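Long-range contact in PtLCIB4 H88A mutant (Phaeodactylum tricornutum, PDB 5B5Z), which probably belongs to a group of zinc-dependent beta-carbonic anhydrases, related to the limiting CO2-inducible protein LCIB, that interconvert carbon dioxide and bicarbonate: residues S141-Y153 / Q185-L199. Residues are numbered along the deposited sequence; the frame is centred on the assembly and turned at random.
Sequences SAVAAAQAVTQAY and QGYVRDMLRPYAATL
Two donors grip the carbonyl oxygen of Ser141: its own helix supplies Ala145 N, and Gln185 NE2 reaches in from the facing helix at 3.0 Å, with a nearly straight N-H...O angle of 174°. The bond lies at one end of a knobs-into-holes helix pair, 141-153 against 185-192, whose axes approach to 8.9 Å and cross at -55°. The same amide takes a second bond, Ser141 OG to Gln185 OE1 at 2.7 Å, in the carbonyl plane and on a lone pair, so both ends of the carboxamide are used and its flip is settled. With CG anti to the backbone N (chi1 -175°), the bend at chi2 brings the amide end alongside Ser141. Replacing Gln185 by an alanine removes the carboxamide and would probably leave the Ser141 hydroxyl without this acceptor and cost the serine carbonyl its donor from the facing helix, close to the zinc ion, which is held by Cys59, His115 and Cys139 and lies about 5 Å from the Ser141 side chain.

Ala145 sits among Gln185, Val188, Arg189 and Leu192, all on 185-192, its CB 3.6 Å from Val188 CG1. One turn on, the hole for Val149 spans two helices, Arg189 and Leu192 with Ala196 and Leu199, where a short 3-10 segment, Arg193-Pro194, separates helix 185-192 from the helix that starts after the N-cap residue Tyr195; helix 205-228 backs the pair, with Leu209 against Ala142 and Ser212 against Leu199. Thr150 and Leu199 side chains cross at about a right angle, CG2 to CB 3.5 Å. Thr150 OG1 turns back to Ala146 O, approaching the face of that carbonyl opposite to Thr150 N. At the far end, Ala197 CA makes a CH-pi contact over one face of the Tyr153 ring, 4.0 Å from its centroid.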
# COMPACT_ATOMS: atom_id res chain seq x y z
N SER A 141 -4.98 -0.02 13.82
CA SER A 141 -4.09 -1.14 14.00
C SER A 141 -3.21 -1.00 15.24
O SER A 141 -3.10 -1.92 16.03
CB SER A 141 -3.20 -1.33 12.75
OG SER A 141 -2.13 -2.22 13.02
N ALA A 142 -2.57 0.16 15.39
CA ALA A 142 -1.68 0.37 16.53
C ALA A 142 -2.47 0.34 17.85
O ALA A 142 -1.99 -0.21 18.85
CB ALA A 142 -0.94 1.68 16.39
N VAL A 143 -3.66 0.92 17.86
CA VAL A 143 -4.45 0.99 19.09
C VAL A 143 -4.88 -0.41 19.53
O VAL A 143 -4.77 -0.75 20.71
CB VAL A 143 -5.68 1.90 18.92
CG1 VAL A 143 -6.66 1.71 20.08
CG2 VAL A 143 -5.25 3.36 18.83
N ALA A 144 -5.32 -1.23 18.58
CA ALA A 144 -5.67 -2.62 18.87
C ALA A 144 -4.47 -3.41 19.39
O ALA A 144 -4.58 -4.19 20.35
CB ALA A 144 -6.26 -3.29 17.62
N ALA A 145 -3.32 -3.22 18.75
CA ALA A 145 -2.11 -3.90 19.17
C ALA A 145 -1.70 -3.44 20.57
O ALA A 145 -1.32 -4.26 21.40
CB ALA A 145 -0.97 -3.66 18.20
N ALA A 146 -1.79 -2.14 20.81
CA ALA A 146 -1.43 -1.59 22.11
C ALA A 146 -2.28 -2.20 23.22
O ALA A 146 -1.76 -2.58 24.29
CB ALA A 146 -1.58 -0.07 22.11
N GLN A 147 -3.58 -2.28 22.98
CA GLN A 147 -4.50 -2.88 23.95
C GLN A 147 -4.08 -4.31 24.28
O GLN A 147 -3.98 -4.68 25.45
CB GLN A 147 -5.94 -2.85 23.42
CG GLN A 147 -6.58 -1.48 23.52
CD GLN A 147 -7.83 -1.33 22.66
OE1 GLN A 147 -8.10 -2.13 21.77
NE2 GLN A 147 -8.62 -0.29 22.95
N ALA A 148 -3.81 -5.10 23.24
CA ALA A 148 -3.40 -6.49 23.43
C ALA A 148 -2.09 -6.64 24.21
O ALA A 148 -2.00 -7.49 25.11
CB ALA A 148 -3.29 -7.17 22.08
N VAL A 149 -1.08 -5.84 23.90
CA VAL A 149 0.21 -6.04 24.56
C VAL A 149 0.22 -5.45 25.97
O VAL A 149 0.94 -5.96 26.84
CB VAL A 149 1.42 -5.46 23.76
CG1 VAL A 149 1.52 -6.11 22.39
CG2 VAL A 149 1.35 -3.95 23.67
N THR A 150 -0.56 -4.40 26.22
CA THR A 150 -0.55 -3.83 27.57
C THR A 150 -1.42 -4.67 28.49
O THR A 150 -1.12 -4.78 29.68
CB THR A 150 -1.02 -2.36 27.61
OG1 THR A 150 -2.37 -2.23 27.12
CG2 THR A 150 -0.09 -1.49 26.78
N GLN A 151 -2.49 -5.25 27.96
CA GLN A 151 -3.30 -6.14 28.80
C GLN A 151 -2.51 -7.38 29.20
O GLN A 151 -2.56 -7.82 30.36
CB GLN A 151 -4.59 -6.52 28.08
CG GLN A 151 -5.59 -5.39 28.06
CD GLN A 151 -6.85 -5.74 27.32
OE1 GLN A 151 -7.01 -6.86 26.83
NE2 GLN A 151 -7.77 -4.79 27.23
N ALA A 152 -1.76 -7.93 28.25
CA ALA A 152 -0.89 -9.07 28.52
C ALA A 152 0.21 -8.70 29.52
O ALA A 152 0.56 -9.49 30.39
CB ALA A 152 -0.29 -9.59 27.24
N TYR A 153 0.75 -7.49 29.38
CA TYR A 153 1.78 -7.02 30.30
C TYR A 153 1.21 -6.83 31.70
O TYR A 153 1.82 -7.25 32.67
CB TYR A 153 2.42 -5.72 29.78
CG TYR A 153 3.26 -4.99 30.82
CD1 TYR A 153 4.59 -5.33 31.02
CD2 TYR A 153 2.72 -3.96 31.58
CE1 TYR A 153 5.36 -4.67 31.96
CE2 TYR A 153 3.49 -3.30 32.52
CZ TYR A 153 4.80 -3.66 32.71
OH TYR A 153 5.56 -3.00 33.65
N GLN A 185 -1.22 -8.02 11.49
CA GLN A 185 -1.57 -7.49 12.79
C GLN A 185 -0.79 -8.23 13.88
O GLN A 185 -0.46 -7.65 14.89
CB GLN A 185 -3.08 -7.58 13.04
CG GLN A 185 -3.53 -6.92 14.34
CD GLN A 185 -3.27 -5.42 14.39
OE1 GLN A 185 -2.93 -4.79 13.38
NE2 GLN A 185 -3.43 -4.85 15.58
N GLY A 186 -0.50 -9.50 13.64
CA GLY A 186 0.30 -10.27 14.57
C GLY A 186 1.71 -9.70 14.65
O GLY A 186 2.29 -9.61 15.73
N TYR A 187 2.24 -9.30 13.50
CA TYR A 187 3.55 -8.66 13.46
C TYR A 187 3.53 -7.31 14.20
O TYR A 187 4.49 -6.95 14.87
CB TYR A 187 4.02 -8.47 12.01
CG TYR A 187 4.45 -9.74 11.29
CD1 TYR A 187 5.22 -10.70 11.93
CD2 TYR A 187 4.07 -9.97 9.97
CE1 TYR A 187 5.61 -11.86 11.27
CE2 TYR A 187 4.44 -11.13 9.30
CZ TYR A 187 5.21 -12.07 9.96
OH TYR A 187 5.59 -13.21 9.30
N VAL A 188 2.44 -6.56 14.06
CA VAL A 188 2.35 -5.27 14.76
C VAL A 188 2.37 -5.49 16.27
O VAL A 188 3.07 -4.78 17.01
CB VAL A 188 1.07 -4.49 14.36
CG1 VAL A 188 0.91 -3.23 15.21
CG2 VAL A 188 1.10 -4.17 12.86
N ARG A 189 1.62 -6.49 16.74
CA ARG A 189 1.64 -6.83 18.16
C ARG A 189 3.05 -7.23 18.58
O ARG A 189 3.52 -6.82 19.65
CB ARG A 189 0.65 -7.96 18.50
CG ARG A 189 -0.80 -7.54 18.56
CD ARG A 189 -1.69 -8.67 19.13
NE ARG A 189 -1.60 -9.89 18.33
CZ ARG A 189 -2.41 -10.20 17.32
NH1 ARG A 189 -3.37 -9.36 16.96
NH2 ARG A 189 -2.24 -11.33 16.65
N ASP A 190 3.72 -8.01 17.74
CA ASP A 190 5.09 -8.46 18.04
C ASP A 190 6.04 -7.29 18.21
O ASP A 190 6.80 -7.24 19.17
CB ASP A 190 5.63 -9.37 16.94
CG ASP A 190 4.99 -10.75 16.94
OD1 ASP A 190 4.40 -11.15 17.97
OD2 ASP A 190 5.10 -11.44 15.90
N MET A 191 6.01 -6.36 17.27
CA MET A 191 6.96 -5.26 17.33
C MET A 191 6.63 -4.22 18.41
O MET A 191 7.51 -3.46 18.84
CB MET A 191 7.09 -4.63 15.94
CG MET A 191 7.93 -5.53 15.04
SD MET A 191 8.26 -4.93 13.38
CE MET A 191 6.86 -5.59 12.47
N LEU A 192 5.39 -4.22 18.89
CA LEU A 192 4.97 -3.30 19.94
C LEU A 192 5.16 -3.89 21.34
O LEU A 192 5.14 -3.17 22.34
CB LEU A 192 3.50 -2.92 19.74
CG LEU A 192 3.06 -1.49 20.00
CD1 LEU A 192 4.15 -0.49 19.60
CD2 LEU A 192 1.79 -1.23 19.20
N ARG A 193 5.34 -5.20 21.40
CA ARG A 193 5.49 -5.89 22.69
C ARG A 193 6.63 -5.32 23.55
O ARG A 193 6.45 -5.17 24.76
CB ARG A 193 5.67 -7.39 22.47
CG ARG A 193 5.48 -8.22 23.74
CD ARG A 193 5.16 -9.69 23.43
NE ARG A 193 3.85 -9.85 22.79
CZ ARG A 193 3.67 -10.30 21.55
NH1 ARG A 193 4.72 -10.64 20.82
NH2 ARG A 193 2.45 -10.42 21.05
N PRO A 194 7.79 -4.96 22.95
CA PRO A 194 8.83 -4.36 23.79
C PRO A 194 8.43 -3.05 24.47
O PRO A 194 9.06 -2.65 25.46
CB PRO A 194 9.98 -4.11 22.81
CG PRO A 194 9.81 -5.14 21.78
CD PRO A 194 8.32 -5.31 21.61
N TYR A 195 7.40 -2.39 23.95
CA TYR A 195 6.96 -1.10 24.46
C TYR A 195 5.79 -1.19 25.43
O TYR A 195 5.17 -0.18 25.77
CB TYR A 195 6.58 -0.18 23.29
CG TYR A 195 7.71 0.02 22.32
CD1 TYR A 195 7.94 -0.89 21.29
CD2 TYR A 195 8.58 1.09 22.45
CE1 TYR A 195 8.99 -0.73 20.41
CE2 TYR A 195 9.64 1.27 21.58
CZ TYR A 195 9.84 0.36 20.56
OH TYR A 195 10.89 0.52 19.69
N ALA A 196 5.47 -2.40 25.88
CA ALA A 196 4.28 -2.60 26.71
C ALA A 196 4.32 -1.82 28.03
O ALA A 196 3.32 -1.23 28.43
CB ALA A 196 4.07 -4.08 26.98
N ALA A 197 5.47 -1.82 28.71
CA ALA A 197 5.61 -1.06 29.95
C ALA A 197 5.40 0.43 29.71
O ALA A 197 4.64 1.08 30.42
CB ALA A 197 6.97 -1.32 30.59
N THR A 198 6.07 0.95 28.68
CA THR A 198 5.96 2.37 28.33
C THR A 198 4.51 2.77 28.10
O THR A 198 4.05 3.81 28.58
CB THR A 198 6.77 2.70 27.05
OG1 THR A 198 8.14 2.35 27.25
CG2 THR A 198 6.64 4.18 26.70
N LEU A 199 3.80 1.94 27.35
CA LEU A 199 2.42 2.22 27.00
C LEU A 199 1.48 2.14 28.20
O LEU A 199 0.56 2.94 28.34
CB LEU A 199 1.96 1.27 25.90
CG LEU A 199 2.68 1.41 24.57
CD1 LEU A 199 2.23 0.30 23.63
CD2 LEU A 199 2.45 2.79 23.95